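Long-range contact in toxin RelG (Mycobacterium tuberculosis, PDB 3G5O), which cleaves RNA as the toxic, growth-arresting half of a type II toxin-antitoxin pair and is neutralised by its cognate antitoxin: residues A65-S69 with L78-D82. Residues are numbered along the deposited sequence; the frame is centred on the assembly and turned at random. Where two conformers were deposited one is given.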
loop_
_atom_site.group_PDB
_atom_site.type_symbol
_atom_site.label_atom_id
_atom_site.label_comp_id
_atom_site.label_asym_id
_atom_site.label_seq_id
_atom_site.Cartn_x
_atom_site.Cartn_y
_atom_site.Cartn_z
ATOM N N ALA C 65 -9.310 0.429 -3.066
ATOM C CA ALA C 65 -10.374 1.396 -2.772
ATOM C C ALA C 65 -11.720 0.722 -3.017
ATOM O O ALA C 65 -11.838 -0.076 -3.936
ATOM C CB ALA C 65 -10.222 2.711 -3.631
ATOM N N GLY C 66 -12.714 1.009 -2.185
ATOM C CA GLY C 66 -14.032 0.359 -2.312
ATOM C C GLY C 66 -14.251 -0.791 -1.307
ATOM O O GLY C 66 -15.386 -1.267 -1.151
ATOM N N THR C 67 -13.178 -1.220 -0.625
ATOM C CA THR C 67 -13.243 -2.313 0.347
ATOM C C THR C 67 -12.941 -1.740 1.722
ATOM O O THR C 67 -12.438 -0.602 1.845
ATOM C CB THR C 67 -12.266 -3.501 0.015
ATOM O OG1 THR C 67 -10.908 -3.068 0.082
ATOM C CG2 THR C 67 -12.544 -4.131 -1.388
ATOM N N PHE C 68 -13.300 -2.493 2.758
ATOM C CA PHE C 68 -13.064 -2.089 4.141
ATOM C C PHE C 68 -12.402 -3.248 4.858
ATOM O O PHE C 68 -12.635 -4.419 4.498
ATOM C CB PHE C 68 -14.393 -1.789 4.854
ATOM C CG PHE C 68 -15.100 -0.587 4.305
ATOM C CD1 PHE C 68 -15.012 0.648 4.958
ATOM C CD2 PHE C 68 -15.853 -0.682 3.128
ATOM C CE1 PHE C 68 -15.666 1.787 4.425
ATOM C CE2 PHE C 68 -16.494 0.456 2.594
ATOM C CZ PHE C 68 -16.401 1.672 3.238
ATOM N N SER C 69 -11.639 -2.927 5.900
ATOM C CA SER C 69 -11.000 -3.938 6.719
ATOM C C SER C 69 -11.404 -3.731 8.174
ATOM O O SER C 69 -11.232 -2.634 8.719
ATOM C CB SER C 69 -9.487 -3.796 6.592
ATOM O OG SER C 69 -8.841 -4.799 7.371
ATOM N N LEU C 78 -12.232 -8.570 5.355
ATOM C CA LEU C 78 -12.238 -7.630 4.229
ATOM C C LEU C 78 -13.645 -7.638 3.630
ATOM O O LEU C 78 -14.176 -8.698 3.294
ATOM C CB LEU C 78 -11.241 -8.075 3.155
ATOM C CG LEU C 78 -11.085 -7.196 1.894
ATOM C CD1 LEU C 78 -10.400 -5.899 2.307
ATOM C CD2 LEU C 78 -10.258 -7.934 0.805
ATOM N N TYR C 79 -14.255 -6.475 3.446
ATOM C CA TYR C 79 -15.680 -6.481 3.065
ATOM C C TYR C 79 -16.105 -5.301 2.225
ATOM O O TYR C 79 -15.338 -4.357 2.111
ATOM C CB TYR C 79 -16.597 -6.597 4.288
ATOM C CG TYR C 79 -16.406 -5.549 5.334
ATOM C CD1 TYR C 79 -17.285 -4.471 5.421
ATOM C CD2 TYR C 79 -15.353 -5.631 6.263
ATOM C CE1 TYR C 79 -17.138 -3.484 6.417
ATOM C CE2 TYR C 79 -15.186 -4.652 7.253
ATOM C CZ TYR C 79 -16.095 -3.587 7.332
ATOM O OH TYR C 79 -15.946 -2.617 8.315
ATOM N N ARG C 80 -17.295 -5.395 1.617
ATOM C CA ARG C 80 -17.887 -4.284 0.902
ATOM C C ARG C 80 -19.200 -3.941 1.592
ATOM O O ARG C 80 -19.824 -4.810 2.219
ATOM C CB ARG C 80 -18.172 -4.680 -0.554
ATOM C CG ARG C 80 -16.875 -4.913 -1.389
ATOM C CD ARG C 80 -17.218 -4.988 -2.886
ATOM N NE ARG C 80 -16.086 -5.298 -3.769
ATOM C CZ ARG C 80 -15.201 -4.410 -4.190
ATOM N NH1 ARG C 80 -15.297 -3.140 -3.798
ATOM N NH2 ARG C 80 -14.236 -4.785 -5.020
ATOM N N ILE C 81 -19.600 -2.672 1.453
ATOM C CA ILE C 81 -20.868 -2.153 1.990
ATOM C C ILE C 81 -21.759 -1.767 0.817
ATOM O O ILE C 81 -21.328 -1.023 -0.085
ATOM C CB ILE C 81 -20.679 -0.876 2.837
ATOM C CG1 ILE C 81 -19.594 -1.067 3.881
ATOM C CG2 ILE C 81 -21.978 -0.499 3.560
ATOM C CD1 ILE C 81 -19.752 -2.325 4.575
ATOM N N ASP C 82 -22.978 -2.261 0.824
ATOM C CA ASP C 82 -23.965 -1.886 -0.171
ATOM C C ASP C 82 -25.118 -1.175 0.574
ATOM O O ASP C 82 -26.029 -1.821 1.101
ATOM C CB ASP C 82 -24.414 -3.150 -0.910
ATOM C CG ASP C 82 -25.534 -2.876 -1.942
ATOM O OD1 ASP C 82 -26.008 -1.709 -2.058
ATOM O OD2 ASP C 82 -25.947 -3.850 -2.616
HETATM O O HOH W 1 -17.979 -1.132 -0.320
#
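F68 CB sits over one face of the Y79 ring, 3.6 Å from the ring centroid and 18° off the normal, which defines a CH-pi contact; I81 CD1 lies at that ring's edge. The F68 ring itself has slid past: its plane is 23° from that of Y79, yet the centroids are 5.7 Å apart, so little of either ring faces the other. Y79 O and a water lie at the F68 edge, and I81 CG1 packs against F68 CE2 at 3.7 Å. Y79 holds CG between its backbone N and carbonyl carbon (chi1 56°), which brings the ring beneath F68 CB, while its OH bonds to P53 O. One face of the R80 guanidinium receives T67 CG2, 3.7 Å above the plane; its NH2 makes a salt bridge with D75 of the antitoxin chain. On the face of the sheet opposite F68 and Y79, L78 CD1 comes within 3.6 Å of T67 OG1, whose hydrogen bond goes to L64 O.

Two backbone hydrogen bonds, F68 N to Y79 O and Y79 N to F68 O, both 2.8 Å, identify a hydrogen-bonded antiparallel pair; S69 and L78 form the adjoining non-hydrogen-bonded pair. On the G66 side, one water links the segments, donating to G66 O and accepting from I81 N. This is the open end of the beta hairpin 68-72/75-82, within the antiparallel part of the RelE-family toxin sheet.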